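Local coordinates for prophage MuSo2, 43 kDa tail protein (Shewanella oneidensis, PDB 3CDD), which probably serves as a structural component of the tail baseplate of a Mu-like prophage, assembling as a trimer, at residues G203-R208 against M312-E317; T303-I308 against I336-P341. All blocks are in the same frame, centred on the assembly; numbering follows the deposited sequence.

Interaction 1: residues G203-R208 against M312-E317; sequences GRFSWR and MGLDEE
F205 and M312 form a Met-aromatic contact that lays the end of a hairpin against strand 200-206, and their side chains cross at about a right angle. M312 is modelled as selenomethionine. Its SE lies 5.4 Å from the centroid of the F205 ring and 88° off the ring normal, which puts the selenium at the ring edge. The closest approach is made further back along the same side chain, where M312 CG comes obliquely to F205 CE2 at 3.5 Å. M312 carries CG anti to its own nitrogen (chi1 -155°), and the bends at chi2 and chi3 then bring its selenium and methyl past the phenyl group to G203. With no side chain in the way there, SE sits 3.8 Å from G203 N. L314 adds a looser apolar touch, CD2 to F205 CE1 at 4.5 Å. No hydrogen bond joins the two segments, so apolar contact carries the packing.

A G1 beta bulge places G313 and L314 together opposite D309 in the hairpin of strands 304-309 and 314-315, with G313 at positive phi (101°). The site is also a subunit boundary: F205 and S206 pair antiparallel with a strand of the second subunit, and NE1 of W80 of the second subunit is hydrogen-bonded to M312 O. On the hairpin side, the backbone N of M312 is hydrogen-bonded to D309 OD1.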
loop_
_atom_site.group_PDB
_atom_site.type_symbol
_atom_site.label_atom_id
_atom_site.label_comp_id
_atom_site.label_asym_id
_atom_site.label_seq_id
_atom_site.Cartn_x
_atom_site.Cartn_y
_atom_site.Cartn_z
ATOM N N GLY A 203 -11.110 -12.213 -16.659
ATOM C CA GLY A 203 -11.189 -13.210 -15.585
ATOM C C GLY A 203 -9.851 -13.460 -14.917
ATOM O O GLY A 203 -8.798 -13.137 -15.455
ATOM N N ARG A 204 -9.884 -14.032 -13.728
ATOM C CA ARG A 204 -8.661 -14.486 -13.075
ATOM C C ARG A 204 -9.025 -15.676 -12.217
ATOM O O ARG A 204 -9.847 -15.551 -11.315
ATOM C CB ARG A 204 -8.050 -13.390 -12.197
ATOM C CG ARG A 204 -6.763 -13.865 -11.483
ATOM C CD ARG A 204 -6.142 -12.717 -10.779
ATOM N NE ARG A 204 -5.626 -11.757 -11.755
ATOM C CZ ARG A 204 -4.378 -11.775 -12.228
ATOM N NH1 ARG A 204 -3.505 -12.698 -11.823
ATOM N NH2 ARG A 204 -4.004 -10.860 -13.109
ATOM N N PHE A 205 -8.413 -16.816 -12.495
ATOM C CA PHE A 205 -8.720 -18.069 -11.815
ATOM C C PHE A 205 -7.418 -18.618 -11.269
ATOM O O PHE A 205 -6.521 -18.971 -12.028
ATOM C CB PHE A 205 -9.439 -19.024 -12.779
ATOM C CG PHE A 205 -10.635 -18.373 -13.450
ATOM C CD1 PHE A 205 -11.885 -18.364 -12.825
ATOM C CD2 PHE A 205 -10.493 -17.722 -14.669
ATOM C CE1 PHE A 205 -12.978 -17.725 -13.414
ATOM C CE2 PHE A 205 -11.590 -17.091 -15.284
ATOM C CZ PHE A 205 -12.825 -17.089 -14.650
ATOM N N SER A 206 -7.321 -18.647 -9.942
ATOM C CA SER A 206 -6.066 -18.862 -9.273
ATOM C C SER A 206 -6.127 -19.962 -8.228
ATOM O O SER A 206 -7.193 -20.204 -7.664
ATOM C CB SER A 206 -5.650 -17.539 -8.627
ATOM O OG SER A 206 -4.406 -17.646 -7.970
ATOM N N TRP A 207 -4.977 -20.616 -7.960
ATOM C CA TRP A 207 -4.814 -21.459 -6.785
ATOM C C TRP A 207 -3.864 -20.892 -5.711
ATOM O O TRP A 207 -3.545 -21.612 -4.767
ATOM C CB TRP A 207 -4.259 -22.842 -7.160
ATOM C CG TRP A 207 -5.267 -23.837 -7.711
ATOM C CD1 TRP A 207 -6.518 -23.574 -8.204
ATOM C CD2 TRP A 207 -5.063 -25.247 -7.868
ATOM N NE1 TRP A 207 -7.104 -24.730 -8.641
ATOM C CE2 TRP A 207 -6.230 -25.773 -8.461
ATOM C CE3 TRP A 207 -3.993 -26.112 -7.577
ATOM C CZ2 TRP A 207 -6.376 -27.132 -8.752
ATOM C CZ3 TRP A 207 -4.130 -27.465 -7.878
ATOM C CH2 TRP A 207 -5.317 -27.964 -8.457
ATOM N N ARG A 208 -3.392 -19.657 -5.847
ATOM C CA ARG A 208 -2.448 -19.091 -4.864
ATOM C C ARG A 208 -3.015 -19.196 -3.442
ATOM O O ARG A 208 -2.277 -19.437 -2.490
ATOM C CB ARG A 208 -2.086 -17.628 -5.183
ATOM C CG ARG A 208 -1.100 -17.447 -6.335
ATOM C CD ARG A 208 -1.033 -15.982 -6.849
ATOM N NE ARG A 208 -0.434 -15.894 -8.192
ATOM C CZ ARG A 208 0.875 -15.854 -8.458
ATOM N NH1 ARG A 208 1.782 -15.858 -7.466
ATOM N NH2 ARG A 208 1.285 -15.800 -9.734
HETATM N N MSE A 312 -13.189 -18.161 -21.597
HETATM C CA MSE A 312 -12.897 -18.149 -20.171
HETATM C C MSE A 312 -13.023 -19.541 -19.550
HETATM O O MSE A 312 -12.242 -19.918 -18.651
HETATM C CB MSE A 312 -13.870 -17.187 -19.501
HETATM C CG MSE A 312 -13.387 -16.608 -18.225
HETATM SE SE MSE A 312 -13.554 -14.672 -18.170
HETATM C CE MSE A 312 -12.524 -14.167 -19.728
ATOM N N GLY A 313 -14.008 -20.294 -20.040
ATOM C CA GLY A 313 -14.267 -21.657 -19.591
ATOM C C GLY A 313 -15.423 -21.662 -18.620
ATOM O O GLY A 313 -15.398 -22.390 -17.636
ATOM N N LEU A 314 -16.438 -20.846 -18.902
ATOM C CA LEU A 314 -17.635 -20.802 -18.069
ATOM C C LEU A 314 -18.893 -21.277 -18.796
ATOM O O LEU A 314 -19.190 -20.866 -19.931
ATOM C CB LEU A 314 -17.851 -19.408 -17.447
ATOM C CG LEU A 314 -16.778 -18.823 -16.500
ATOM C CD1 LEU A 314 -17.065 -17.363 -16.234
ATOM C CD2 LEU A 314 -16.631 -19.580 -15.158
ATOM N N ASP A 315 -19.623 -22.159 -18.119
ATOM C CA ASP A 315 -20.919 -22.623 -18.578
ATOM C C ASP A 315 -21.719 -23.065 -17.358
ATOM O O ASP A 315 -21.842 -24.260 -17.077
ATOM C CB ASP A 315 -20.763 -23.766 -19.582
ATOM C CG ASP A 315 -22.062 -24.081 -20.335
ATOM O OD1 ASP A 315 -23.110 -23.444 -20.077
ATOM O OD2 ASP A 315 -22.019 -24.977 -21.199
ATOM N N GLU A 316 -22.236 -22.077 -16.629
ATOM C CA GLU A 316 -23.040 -22.281 -15.421
ATOM C C GLU A 316 -23.864 -21.014 -15.145
ATOM O O GLU A 316 -23.610 -19.955 -15.722
ATOM C CB GLU A 316 -22.161 -22.664 -14.213
ATOM C CG GLU A 316 -21.120 -21.625 -13.836
ATOM C CD GLU A 316 -19.918 -22.191 -13.073
ATOM O OE1 GLU A 316 -19.591 -23.385 -13.242
ATOM O OE2 GLU A 316 -19.276 -21.425 -12.315
ATOM N N GLU A 317 -24.874 -21.132 -14.299
ATOM C CA GLU A 317 -25.674 -19.975 -13.922
ATOM C C GLU A 317 -24.906 -19.321 -12.799
ATOM O O GLU A 317 -24.503 -20.004 -11.853
ATOM C CB GLU A 317 -27.066 -20.401 -13.471
ATOM C CG GLU A 317 -28.127 -19.346 -13.724
ATOM C CD GLU A 317 -29.527 -19.828 -13.414
ATOM O OE1 GLU A 317 -29.676 -20.875 -12.739
ATOM O OE2 GLU A 317 -30.492 -19.148 -13.843
#

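Interaction 2: residues T303-I308 against I336-P341; sequences TLVPVI and ISVVRP
V305 and V338 meet methyl to methyl in the buried core of the beta region assigned to the fourth domain of GpP, a member of the phage-barrel clan, and consistent with a barrel-like fold. Strands 304-309 and 331-339 both pair antiparallel with strand 317-328, and no hydrogen bond joins the two segments directly. The CA atoms of V305 and V338 are 8.3 Å apart and both side chains start toward the other segment.

In the first shell, V305 CG1 lies 3.9 Å from V338 CG1, and the two side chains cross at about a right angle. The torsions differ: V305 holds this methyl between its N and carbonyl carbon (chi1 70°), whereas V338 points its own opposite the carbonyl carbon (chi1 -67°). V307 stands further off, its CG2 4.6 Å from V338 CG2. A second touch lies beyond the end of strand 331-339, where L304 CD2 reaches P341 CB at 3.8 Å and CG at 3.9 Å. The leucine leaves its backbone at an angle to the other segment, and it is the branch end that closes on the proline ring.

Around this shell, M318 and Y285 each touch both V307 and V338, A283 also packs on V338, and L319 backs L304. Backbone hydrogen bonds link V305 with M318 and L304 with T186 and A188. Next to L304, T303 OG1 is hydrogen-bonded to N300 O.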
loop_
_atom_site.group_PDB
_atom_site.type_symbol
_atom_site.label_atom_id
_atom_site.label_comp_id
_atom_site.label_asym_id
_atom_site.label_seq_id
_atom_site.Cartn_x
_atom_site.Cartn_y
_atom_site.Cartn_z
ATOM N N THR A 303 -28.897 -11.317 -8.425
ATOM C CA THR A 303 -29.751 -12.006 -9.375
ATOM C C THR A 303 -28.898 -12.998 -10.140
ATOM O O THR A 303 -27.665 -12.834 -10.234
ATOM C CB THR A 303 -30.496 -11.056 -10.359
ATOM O OG1 THR A 303 -29.572 -10.163 -10.982
ATOM C CG2 THR A 303 -31.611 -10.246 -9.648
ATOM N N LEU A 304 -29.547 -14.034 -10.666
ATOM C CA LEU A 304 -28.847 -15.112 -11.344
ATOM C C LEU A 304 -28.857 -14.890 -12.860
ATOM O O LEU A 304 -29.888 -14.491 -13.447
ATOM C CB LEU A 304 -29.494 -16.475 -10.997
ATOM C CG LEU A 304 -29.399 -17.069 -9.579
ATOM C CD1 LEU A 304 -30.218 -18.339 -9.500
ATOM C CD2 LEU A 304 -27.961 -17.362 -9.171
ATOM N N VAL A 305 -27.709 -15.173 -13.476
ATOM C CA VAL A 305 -27.508 -14.952 -14.902
ATOM C C VAL A 305 -26.761 -16.161 -15.525
ATOM O O VAL A 305 -25.656 -16.489 -15.101
ATOM C CB VAL A 305 -26.787 -13.580 -15.123
ATOM C CG1 VAL A 305 -25.331 -13.630 -14.649
ATOM C CG2 VAL A 305 -26.863 -13.154 -16.563
ATOM N N PRO A 306 -27.391 -16.879 -16.481
ATOM C CA PRO A 306 -26.573 -17.910 -17.144
ATOM C C PRO A 306 -25.336 -17.316 -17.837
ATOM O O PRO A 306 -25.377 -16.220 -18.379
ATOM C CB PRO A 306 -27.533 -18.538 -18.174
ATOM C CG PRO A 306 -28.905 -18.251 -17.659
ATOM C CD PRO A 306 -28.783 -16.879 -16.981
ATOM N N VAL A 307 -24.226 -18.023 -17.786
ATOM C CA VAL A 307 -22.998 -17.512 -18.402
ATOM C C VAL A 307 -22.518 -18.611 -19.354
ATOM O O VAL A 307 -22.343 -19.750 -18.932
ATOM C CB VAL A 307 -21.963 -17.061 -17.320
ATOM C CG1 VAL A 307 -20.590 -16.683 -17.922
ATOM C CG2 VAL A 307 -22.524 -15.887 -16.494
ATOM N N ILE A 308 -22.427 -18.287 -20.648
ATOM C CA ILE A 308 -21.818 -19.182 -21.652
ATOM C C ILE A 308 -20.583 -18.481 -22.206
ATOM O O ILE A 308 -20.701 -17.512 -22.959
ATOM C CB ILE A 308 -22.770 -19.537 -22.833
ATOM C CG1 ILE A 308 -24.203 -19.807 -22.348
ATOM C CG2 ILE A 308 -22.197 -20.716 -23.650
ATOM C CD1 ILE A 308 -25.213 -20.126 -23.477
ATOM N N ILE A 336 -20.376 -6.223 -14.934
ATOM C CA ILE A 336 -21.071 -7.174 -14.073
ATOM C C ILE A 336 -20.037 -8.197 -13.580
ATOM O O ILE A 336 -19.445 -8.901 -14.383
ATOM C CB ILE A 336 -22.203 -7.841 -14.856
ATOM C CG1 ILE A 336 -23.171 -6.769 -15.383
ATOM C CG2 ILE A 336 -22.957 -8.886 -14.034
ATOM C CD1 ILE A 336 -23.488 -7.071 -16.816
ATOM N N SER A 337 -19.790 -8.183 -12.269
ATOM C CA SER A 337 -18.934 -9.147 -11.583
ATOM C C SER A 337 -19.780 -10.341 -11.125
ATOM O O SER A 337 -20.724 -10.163 -10.339
ATOM C CB SER A 337 -18.325 -8.470 -10.363
ATOM O OG SER A 337 -17.415 -9.306 -9.678
ATOM N N VAL A 338 -19.470 -11.545 -11.604
ATOM C CA VAL A 338 -20.306 -12.723 -11.316
ATOM C C VAL A 338 -19.536 -13.771 -10.524
ATOM O O VAL A 338 -18.331 -13.925 -10.694
ATOM C CB VAL A 338 -20.848 -13.390 -12.590
ATOM C CG1 VAL A 338 -21.851 -12.482 -13.306
ATOM C CG2 VAL A 338 -19.671 -13.814 -13.528
ATOM N N VAL A 339 -20.242 -14.477 -9.649
ATOM C CA VAL A 339 -19.623 -15.495 -8.792
ATOM C C VAL A 339 -20.495 -16.750 -8.839
ATOM O O VAL A 339 -21.687 -16.658 -9.185
ATOM C CB VAL A 339 -19.470 -14.997 -7.323
ATOM C CG1 VAL A 339 -18.508 -13.773 -7.240
ATOM C CG2 VAL A 339 -20.866 -14.630 -6.712
ATOM N N ARG A 340 -19.904 -17.908 -8.519
ATOM C CA ARG A 340 -20.675 -19.143 -8.338
ATOM C C ARG A 340 -21.699 -18.909 -7.233
ATOM O O ARG A 340 -21.350 -18.398 -6.163
ATOM C CB ARG A 340 -19.762 -20.344 -8.013
ATOM N N PRO A 341 -22.973 -19.245 -7.506
ATOM C CA PRO A 341 -24.103 -18.817 -6.692
ATOM C C PRO A 341 -24.068 -19.322 -5.269
ATOM O O PRO A 341 -24.806 -18.796 -4.433
ATOM C CB PRO A 341 -25.321 -19.427 -7.408
ATOM C CG PRO A 341 -24.862 -19.721 -8.777
ATOM C CD PRO A 341 -23.407 -20.083 -8.636
#

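Overall arrangement
Following the chain from the N terminus, strand 200-206 comes first, and interaction 1 closes a loop of 103 residues from it to 312-317. Segment 303-308 falls inside that loop, while its partner 336-341 lies beyond it, so interaction 2, spanning 27 residues, crosses interaction 1. Their centres are 11 Å apart. The join is direct: strands 304-309 and 314-315 are sequential antiparallel neighbours, E316 O lies 2.9 Å from V307 N in a probable hydrogen bond, and L314 CB packs 3.9 Å from V307 CG1. Strand 281-288 pairs with both 200-206 and 331-339. Interaction 1 reaches the second subunit, whereas interaction 2 stays within one chain.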